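Local coordinates for protein member of DUF4221 family (Bacteroides vulgatus, PDB 3S9J) that is of unknown function but folds as a six-bladed beta-propeller of the DUF4221 family, at residues Glu111-Gly123 and Ala168-Ile180. Residues are numbered along the deposited sequence; the frame is centred on the assembly and turned at random. Where two conformers were deposited one is given.
With FMT (formic acid), chain L.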
ATOM      1  N   GLU A 111      11.966   9.038 -19.711  1.00 23.67           N
ATOM      2  CA  GLU A 111      12.852   8.252 -20.560  1.00 26.33           C
ATOM      3  C   GLU A 111      13.336   7.035 -19.822  1.00 26.46           C
ATOM      4  O   GLU A 111      13.657   7.104 -18.645  1.00 25.43           O
ATOM      5  CB  GLU A 111      14.027   9.105 -21.016  1.00 26.71           C
ATOM      6  CG  GLU A 111      13.541  10.316 -21.841  1.00 29.59           C
ATOM      7  CD  GLU A 111      14.614  11.354 -22.077  1.00 39.27           C
ATOM      8  OE1 GLU A 111      15.614  11.400 -21.334  1.00 34.09           O
ATOM      9  OE2 GLU A 111      14.405  12.157 -23.001  1.00 41.97           O
ATOM     10  N   ILE A 112      13.385   5.909 -20.520  1.00 26.55           N
ATOM     11  CA  ILE A 112      13.844   4.675 -19.912  1.00 25.02           C
ATOM     12  C   ILE A 112      15.361   4.722 -19.691  1.00 27.78           C
ATOM     13  O   ILE A 112      16.146   5.118 -20.572  1.00 28.96           O
ATOM     14  CB  ILE A 112      13.443   3.428 -20.715  1.00 25.06           C
ATOM     15  CG1 ILE A 112      11.911   3.241 -20.673  1.00 29.07           C
ATOM     16  CG2 ILE A 112      14.195   2.181 -20.163  1.00 26.88           C
ATOM     17  CD1 ILE A 112      11.429   2.166 -21.602  1.00 27.62           C
ATOM     18  N   ILE A 113      15.735   4.395 -18.472  1.00 25.25           N
ATOM     19  CA  ILE A 113      17.125   4.172 -18.081  1.00 25.29           C
ATOM     20  C   ILE A 113      17.433   2.694 -18.326  1.00 28.19           C
ATOM     21  O   ILE A 113      18.316   2.377 -19.134  1.00 28.22           O
ATOM     22  CB  ILE A 113      17.365   4.607 -16.640  1.00 25.96           C
ATOM     23  CG1 ILE A 113      17.076   6.122 -16.490  1.00 31.01           C
ATOM     24  CG2 ILE A 113      18.807   4.256 -16.165  1.00 28.07           C
ATOM     25  CD1 ILE A 113      17.044   6.653 -15.027  1.00 26.40           C
ATOM     26  N   ARG A 114      16.689   1.798 -17.674  1.00 27.27           N
ATOM     27  CA  ARG A 114      16.812   0.373 -17.936  0.50 28.31           C
ATOM     28  C   ARG A 114      15.513  -0.384 -17.782  1.00 27.30           C
ATOM     29  O   ARG A 114      14.682  -0.031 -16.978  1.00 24.84           O
ATOM     30  CB  ARG A 114      17.833  -0.234 -17.001  0.50 29.40           C
ATOM     31  CG  ARG A 114      19.220   0.154 -17.382  0.50 31.96           C
ATOM     32  CD  ARG A 114      20.220  -0.674 -16.684  0.50 32.90           C
ATOM     33  NE  ARG A 114      19.951  -2.102 -16.787  0.50 30.86           N
ATOM     34  CZ  ARG A 114      20.696  -3.003 -16.162  0.50 30.20           C
ATOM     35  NH1 ARG A 114      21.696  -2.572 -15.410  0.50 22.29           N
ATOM     36  NH2 ARG A 114      20.431  -4.301 -16.262  0.50 30.86           N
ATOM     37  N   ASN A 115      15.361  -1.436 -18.597  1.00 26.68           N
ATOM     38  CA  ASN A 115      14.286  -2.424 -18.420  1.00 26.75           C
ATOM     39  C   ASN A 115      14.886  -3.667 -17.767  1.00 28.25           C
ATOM     40  O   ASN A 115      16.010  -4.050 -18.110  1.00 29.93           O
ATOM     41  CB  ASN A 115      13.713  -2.839 -19.762  1.00 30.39           C
ATOM     42  CG  ASN A 115      12.882  -1.763 -20.405  1.00 31.96           C
ATOM     43  OD1 ASN A 115      12.066  -1.099 -19.755  1.00 26.90           O
ATOM     44  ND2 ASN A 115      13.040  -1.629 -21.716  1.00 30.42           N
ATOM     45  N   TYR A 116      14.177  -4.272 -16.829  1.00 25.24           N
ATOM     46  CA  TYR A 116      14.567  -5.510 -16.199  1.00 25.76           C
ATOM     47  C   TYR A 116      13.460  -6.547 -16.352  1.00 26.30           C
ATOM     48  O   TYR A 116      12.323  -6.298 -16.003  1.00 24.46           O
ATOM     49  CB  TYR A 116      14.785  -5.341 -14.709  1.00 25.33           C
ATOM     50  CG  TYR A 116      15.723  -4.233 -14.300  1.00 27.19           C
ATOM     51  CD1 TYR A 116      15.241  -2.951 -14.068  1.00 27.28           C
ATOM     52  CD2 TYR A 116      17.076  -4.476 -14.080  1.00 29.65           C
ATOM     53  CE1 TYR A 116      16.076  -1.920 -13.679  1.00 28.11           C
ATOM     54  CE2 TYR A 116      17.924  -3.452 -13.659  1.00 27.15           C
ATOM     55  CZ  TYR A 116      17.423  -2.171 -13.462  1.00 28.23           C
ATOM     56  OH  TYR A 116      18.233  -1.155 -13.046  1.00 28.61           O
ATOM     57  N   ASN A 117      13.822  -7.748 -16.780  1.00 28.42           N
ATOM     58  CA  ASN A 117      12.922  -8.892 -16.688  1.00 27.33           C
ATOM     59  C   ASN A 117      12.863  -9.366 -15.254  1.00 28.85           C
ATOM     60  O   ASN A 117      13.895  -9.539 -14.605  1.00 30.59           O
ATOM     61  CB  ASN A 117      13.409 -10.008 -17.616  1.00 28.61           C
ATOM     62  CG  ASN A 117      12.542 -11.252 -17.564  1.00 34.44           C
ATOM     63  OD1 ASN A 117      11.368 -11.204 -17.930  1.00 32.77           O
ATOM     64  ND2 ASN A 117      13.113 -12.379 -17.097  1.00 33.79           N
ATOM     65  N   PHE A 118      11.658  -9.563 -14.722  1.00 25.32           N
ATOM     66  CA  PHE A 118      11.515 -10.012 -13.328  0.50 26.68           C
ATOM     67  C   PHE A 118      10.615 -11.243 -13.335  1.00 30.43           C
ATOM     68  O   PHE A 118       9.403 -11.169 -13.555  1.00 29.86           O
ATOM     69  CB  PHE A 118      10.957  -8.906 -12.399  0.50 26.92           C
ATOM     70  CG  PHE A 118      11.153  -9.147 -10.888  0.50 20.20           C
ATOM     71  CD1 PHE A 118      10.789 -10.344 -10.271  0.50 24.87           C
ATOM     72  CD2 PHE A 118      11.583  -8.111 -10.065  0.50 20.40           C
ATOM     73  CE1 PHE A 118      10.913 -10.513  -8.896  0.50 25.52           C
ATOM     74  CE2 PHE A 118      11.713  -8.269  -8.691  0.50 22.41           C
ATOM     75  CZ  PHE A 118      11.378  -9.480  -8.097  0.50 28.86           C
ATOM     76  N   GLN A 119      11.242 -12.387 -13.112  1.00 28.40           N
ATOM     77  CA  GLN A 119      10.541 -13.666 -13.004  1.00 29.62           C
ATOM     78  C   GLN A 119      11.183 -14.362 -11.835  1.00 32.57           C
ATOM     79  O   GLN A 119      12.203 -13.888 -11.291  1.00 32.44           O
ATOM     80  CB  GLN A 119      10.747 -14.490 -14.277  1.00 30.73           C
ATOM     81  CG  GLN A 119      10.050 -13.904 -15.497  1.00 32.92           C
ATOM     82  CD  GLN A 119      10.435 -14.640 -16.784  1.00 42.74           C
ATOM     83  OE1 GLN A 119      11.622 -14.818 -17.104  1.00 42.19           O
ATOM     84  NE2 GLN A 119       9.426 -15.069 -17.531  1.00 51.39           N
ATOM     85  N   THR A 120      10.629 -15.499 -11.451  1.00 29.72           N
ATOM     86  CA  THR A 120      11.224 -16.269 -10.388  1.00 31.29           C
ATOM     87  C   THR A 120      12.582 -16.762 -10.904  1.00 30.40           C
ATOM     88  O   THR A 120      12.835 -16.795 -12.122  1.00 30.58           O
ATOM     89  CB  THR A 120      10.373 -17.465  -9.969  1.00 31.61           C
ATOM     90  OG1 THR A 120      10.339 -18.438 -11.022  1.00 31.96           O
ATOM     91  CG2 THR A 120       8.910 -17.005  -9.595  1.00 31.54           C
ATOM     92  N   PRO A 121      13.461 -17.149  -9.985  1.00 35.36           N
ATOM     93  CA  PRO A 121      14.742 -17.751 -10.446  1.00 34.98           C
ATOM     94  C   PRO A 121      14.560 -18.851 -11.495  1.00 35.55           C
ATOM     95  O   PRO A 121      15.284 -18.871 -12.503  1.00 36.10           O
ATOM     96  CB  PRO A 121      15.338 -18.288  -9.148  1.00 35.81           C
ATOM     97  CG  PRO A 121      14.943 -17.254  -8.119  1.00 35.17           C
ATOM     98  CD  PRO A 121      13.485 -16.846  -8.535  1.00 35.78           C
ATOM     99  N   GLU A 122      13.556 -19.722 -11.308  1.00 35.59           N
ATOM    100  CA  GLU A 122      13.285 -20.787 -12.279  1.00 35.97           C
ATOM    101  C   GLU A 122      12.584 -20.340 -13.565  1.00 38.02           C
ATOM    102  O   GLU A 122      12.353 -21.172 -14.454  1.00 39.43           O
ATOM    103  CB  GLU A 122      12.493 -21.921 -11.629  1.00 37.49           C
ATOM    104  CG  GLU A 122      13.303 -22.735 -10.677  1.00 38.54           C
ATOM    105  CD  GLU A 122      14.463 -23.450 -11.387  1.00 44.46           C
ATOM    106  OE1 GLU A 122      14.214 -24.147 -12.395  1.00 42.70           O
ATOM    107  OE2 GLU A 122      15.611 -23.278 -10.944  1.00 44.60           O
ATOM    108  N   GLY A 123      12.257 -19.050 -13.677  1.00 32.70           N
ATOM    109  CA  GLY A 123      11.757 -18.504 -14.921  1.00 33.17           C
ATOM    110  C   GLY A 123      10.224 -18.474 -14.991  1.00 34.35           C
ATOM    111  O   GLY A 123       9.679 -18.321 -16.075  1.00 36.79           O
ATOM    112  N   ALA A 168      10.994 -10.918  -2.501  1.00 24.34           N
ATOM    113  CA  ALA A 168      12.115 -11.164  -3.391  1.00 26.14           C
ATOM    114  C   ALA A 168      12.731  -9.819  -3.701  1.00 24.11           C
ATOM    115  O   ALA A 168      12.070  -8.796  -3.555  1.00 25.20           O
ATOM    116  CB  ALA A 168      11.679 -11.838  -4.657  1.00 24.69           C
ATOM    117  N   SER A 169      14.010  -9.824  -4.090  1.00 24.28           N
ATOM    118  CA  SER A 169      14.673  -8.578  -4.477  1.00 25.68           C
ATOM    119  C   SER A 169      15.260  -8.731  -5.859  1.00 25.43           C
ATOM    120  O   SER A 169      15.513  -9.841  -6.302  1.00 25.31           O
ATOM    121  CB  SER A 169      15.767  -8.190  -3.490  1.00 26.13           C
ATOM    122  OG  SER A 169      16.884  -9.084  -3.583  1.00 28.36           O
ATOM    123  N   GLN A 170      15.428  -7.614  -6.541  1.00 23.39           N
ATOM    124  CA  GLN A 170      16.114  -7.586  -7.817  1.00 23.74           C
ATOM    125  C   GLN A 170      17.233  -6.572  -7.778  1.00 23.67           C
ATOM    126  O   GLN A 170      17.047  -5.418  -7.368  1.00 25.16           O
ATOM    127  CB  GLN A 170      15.123  -7.259  -8.951  1.00 23.68           C
ATOM    128  CG  GLN A 170      15.807  -7.292 -10.312  1.00 25.74           C
ATOM    129  CD  GLN A 170      14.850  -7.349 -11.449  1.00 27.03           C
ATOM    130  OE1 GLN A 170      13.858  -6.594 -11.480  1.00 26.31           O
ATOM    131  NE2 GLN A 170      15.125  -8.219 -12.401  1.00 22.85           N
ATOM    132  N   ASP A 171      18.420  -6.995  -8.215  1.00 23.47           N
ATOM    133  CA  ASP A 171      19.584  -6.143  -8.213  1.00 25.34           C
ATOM    134  C   ASP A 171      19.436  -5.173  -9.366  1.00 22.42           C
ATOM    135  O   ASP A 171      19.273  -5.579 -10.512  1.00 24.17           O
ATOM    136  CB  ASP A 171      20.838  -7.009  -8.343  1.00 24.79           C
ATOM    137  CG  ASP A 171      22.097  -6.224  -8.152  1.00 30.40           C
ATOM    138  OD1 ASP A 171      22.391  -5.389  -9.008  1.00 28.01           O
ATOM    139  OD2 ASP A 171      22.757  -6.380  -7.112  1.00 31.79           O
ATOM    140  N   LEU A 172      19.536  -3.880  -9.079  1.00 24.32           N
ATOM    141  CA  LEU A 172      19.333  -2.860 -10.108  1.00 24.95           C
ATOM    142  C   LEU A 172      20.547  -2.684 -11.046  1.00 26.30           C
ATOM    143  O   LEU A 172      20.469  -1.991 -12.050  1.00 27.18           O
ATOM    144  CB  LEU A 172      18.963  -1.539  -9.434  1.00 26.95           C
ATOM    145  CG  LEU A 172      17.646  -1.578  -8.635  1.00 28.80           C
ATOM    146  CD1 LEU A 172      17.494  -0.322  -7.784  1.00 28.65           C
ATOM    147  CD2 LEU A 172      16.442  -1.782  -9.581  1.00 29.14           C
ATOM    148  N   ARG A 173      21.661  -3.338 -10.741  1.00 26.03           N
ATOM    149  CA  ARG A 173      22.767  -3.384 -11.709  1.00 27.23           C
ATOM    150  C   ARG A 173      22.663  -4.629 -12.587  1.00 26.96           C
ATOM    151  O   ARG A 173      22.701  -4.540 -13.798  1.00 29.03           O
ATOM    152  CB  ARG A 173      24.120  -3.356 -11.041  1.00 30.07           C
ATOM    153  CG  ARG A 173      25.237  -3.386 -12.112  1.00 29.80           C
ATOM    154  CD  ARG A 173      26.573  -3.234 -11.600  1.00 34.73           C
ATOM    155  NE  ARG A 173      27.558  -3.480 -12.665  1.00 35.54           N
ATOM    156  CZ  ARG A 173      27.902  -2.600 -13.607  1.00 41.79           C
ATOM    157  NH1 ARG A 173      27.342  -1.385 -13.644  1.00 39.32           N
ATOM    158  NH2 ARG A 173      28.808  -2.919 -14.519  1.00 37.18           N
ATOM    159  N   THR A 174      22.544  -5.794 -11.975  1.00 24.08           N
ATOM    160  CA  THR A 174      22.702  -7.055 -12.696  1.00 24.46           C
ATOM    161  C   THR A 174      21.390  -7.722 -13.135  1.00 23.64           C
ATOM    162  O   THR A 174      21.426  -8.681 -13.929  1.00 25.96           O
ATOM    163  CB  THR A 174      23.480  -8.095 -11.855  1.00 26.20           C
ATOM    164  OG1 THR A 174      22.660  -8.545 -10.782  1.00 24.55           O
ATOM    165  CG2 THR A 174      24.823  -7.517 -11.290  1.00 25.12           C
ATOM    166  N   GLY A 175      20.280  -7.279 -12.567  1.00 24.60           N
ATOM    167  CA  GLY A 175      18.975  -7.907 -12.793  1.00 25.21           C
ATOM    168  C   GLY A 175      18.711  -9.182 -12.005  1.00 26.66           C
ATOM    169  O   GLY A 175      17.622  -9.760 -12.102  1.00 25.29           O
ATOM    170  N   GLU A 176      19.700  -9.653 -11.233  1.00 24.71           N
ATOM    171  CA  GLU A 176      19.549 -10.922 -10.523  1.00 24.64           C
ATOM    172  C   GLU A 176      18.431 -10.810  -9.499  1.00 24.46           C
ATOM    173  O   GLU A 176      18.402  -9.877  -8.717  1.00 24.39           O
ATOM    174  CB  GLU A 176      20.861 -11.345  -9.843  1.00 25.69           C
ATOM    175  CG  GLU A 176      20.737 -12.643  -9.082  1.00 24.71           C
ATOM    176  CD  GLU A 176      22.065 -13.177  -8.580  1.00 27.82           C
ATOM    177  OE1 GLU A 176      23.126 -12.699  -9.026  1.00 29.42           O
ATOM    178  OE2 GLU A 176      22.057 -14.120  -7.736  1.00 27.89           O
ATOM    179  N   VAL A 177      17.542 -11.787  -9.502  1.00 24.03           N
ATOM    180  CA  VAL A 177      16.461 -11.888  -8.503  1.00 23.63           C
ATOM    181  C   VAL A 177      16.900 -12.876  -7.416  1.00 23.96           C
ATOM    182  O   VAL A 177      17.467 -13.932  -7.709  1.00 25.32           O
ATOM    183  CB  VAL A 177      15.133 -12.316  -9.150  1.00 25.70           C
ATOM    184  CG1 VAL A 177      14.058 -12.610  -8.057  1.00 27.96           C
ATOM    185  CG2 VAL A 177      14.621 -11.213 -10.125  1.00 24.84           C
ATOM    186  N   LYS A 178      16.694 -12.496  -6.156  1.00 25.28           N
ATOM    187  CA  LYS A 178      16.972 -13.341  -5.010  1.00 28.59           C
ATOM    188  C   LYS A 178      15.705 -13.498  -4.183  1.00 27.25           C
ATOM    189  O   LYS A 178      14.950 -12.544  -4.008  1.00 27.95           O
ATOM    190  CB  LYS A 178      18.020 -12.718  -4.090  1.00 30.25           C
ATOM    191  CG  LYS A 178      19.331 -12.389  -4.742  1.00 38.16           C
ATOM    192  CD  LYS A 178      20.330 -11.905  -3.708  1.00 50.99           C
ATOM    193  CE  LYS A 178      21.318 -10.890  -4.311  1.00 53.74           C
ATOM    194  NZ  LYS A 178      20.873  -9.491  -4.112  1.00 41.28           N
ATOM    195  N   TRP A 179      15.478 -14.698  -3.672  1.00 28.76           N
ATOM    196  CA  TRP A 179      14.404 -14.903  -2.701  1.00 30.13           C
ATOM    197  C   TRP A 179      14.943 -14.445  -1.350  1.00 30.86           C
ATOM    198  O   TRP A 179      16.082 -14.757  -0.997  1.00 32.74           O
ATOM    199  CB  TRP A 179      14.063 -16.383  -2.535  1.00 33.07           C
ATOM    200  CG  TRP A 179      13.382 -17.078  -3.657  1.00 36.86           C
ATOM    201  CD1 TRP A 179      13.851 -18.166  -4.345  1.00 42.04           C
ATOM    202  CD2 TRP A 179      12.086 -16.797  -4.181  1.00 39.25           C
ATOM    203  NE1 TRP A 179      12.931 -18.569  -5.277  1.00 44.20           N
ATOM    204  CE2 TRP A 179      11.831 -17.757  -5.193  1.00 40.64           C
ATOM    205  CE3 TRP A 179      11.098 -15.847  -3.877  1.00 33.20           C
ATOM    206  CZ2 TRP A 179      10.642 -17.775  -5.925  1.00 41.28           C
ATOM    207  CZ3 TRP A 179       9.929 -15.861  -4.606  1.00 36.56           C
ATOM    208  CH2 TRP A 179       9.705 -16.827  -5.619  1.00 42.85           C
ATOM    209  N   ILE A 180      14.134 -13.741  -0.588  1.00 29.01           N
ATOM    210  CA  ILE A 180      14.530 -13.227   0.711  1.00 28.93           C
ATOM    211  C   ILE A 180      13.990 -14.204   1.762  1.00 30.48           C
ATOM    212  O   ILE A 180      12.835 -14.609   1.655  1.00 30.07           O
ATOM    213  CB  ILE A 180      13.963 -11.825   0.931  1.00 29.02           C
ATOM    214  CG1 ILE A 180      14.380 -10.911  -0.250  1.00 29.11           C
ATOM    215  CG2 ILE A 180      14.461 -11.258   2.259  1.00 29.74           C
ATOM    216  CD1 ILE A 180      15.893 -10.874  -0.528  1.00 29.01           C
TER
HETATM  217  C   FMT L 410      10.833 -20.666  -8.665  1.00 44.99           C
HETATM  218  O1  FMT L 410      12.000 -20.205  -8.654  1.00 44.08           O
HETATM  219  O2  FMT L 410      10.046 -20.629  -9.638  1.00 44.05           O
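Y116 reaches from the outermost strand of one propeller blade, 112-117, into the hairpin loop that joins strands 165-171 and 177-183 of the next. Its CB lies 3.6 Å from OE1 of Q170. Further out along the ring, CD2 comes within 4.1 Å of CA of G175 and CE2 nears the carbonyl of L172, while on the other side CE1 approaches CD2 of L172. At the tip, OH donates to O of L172 over 2.6 Å, in the carbonyl plane and on a lone pair. The first torsion, with CG anti to the carbonyl carbon (chi1 -53°), brings the ring and its OH to that carbonyl. In the conformer given, R114 reaches the next carbonyl along: its NH1 gives O of R173 a 2.7 Å hydrogen bond close to the guanidinium plane, NH2 adds a weak one, and CE2 of Y116 sits against one face of the group. A phenylalanine at Y116 would probably keep most of the ring packing but leave the L172 carbonyl without its hydroxyl donor.

Q170 ties the blades from the other direction. Its NE2 splits its bonds, one to O of N117 (2.8 Å) and one, almost straight at 173°, to O of G175 in its own hairpin. Beyond it the contact turns apolar. CG2 of V177 stands over the centre of the F118 ring, in the conformer given, in a CH-pi contact 3.9 Å from the centroid; P121 CD lies over one face of the W179 ring, offset toward the rim. Formic acid, probably from the crystallisation liquor, is hydrogen-bonded by T120 OG1, E122 N and R124 NE at that ring's edge. The polar half of this blade-to-blade join thus depends on side-chain donors meeting main-chain carbonyls, the other half on apolar packing.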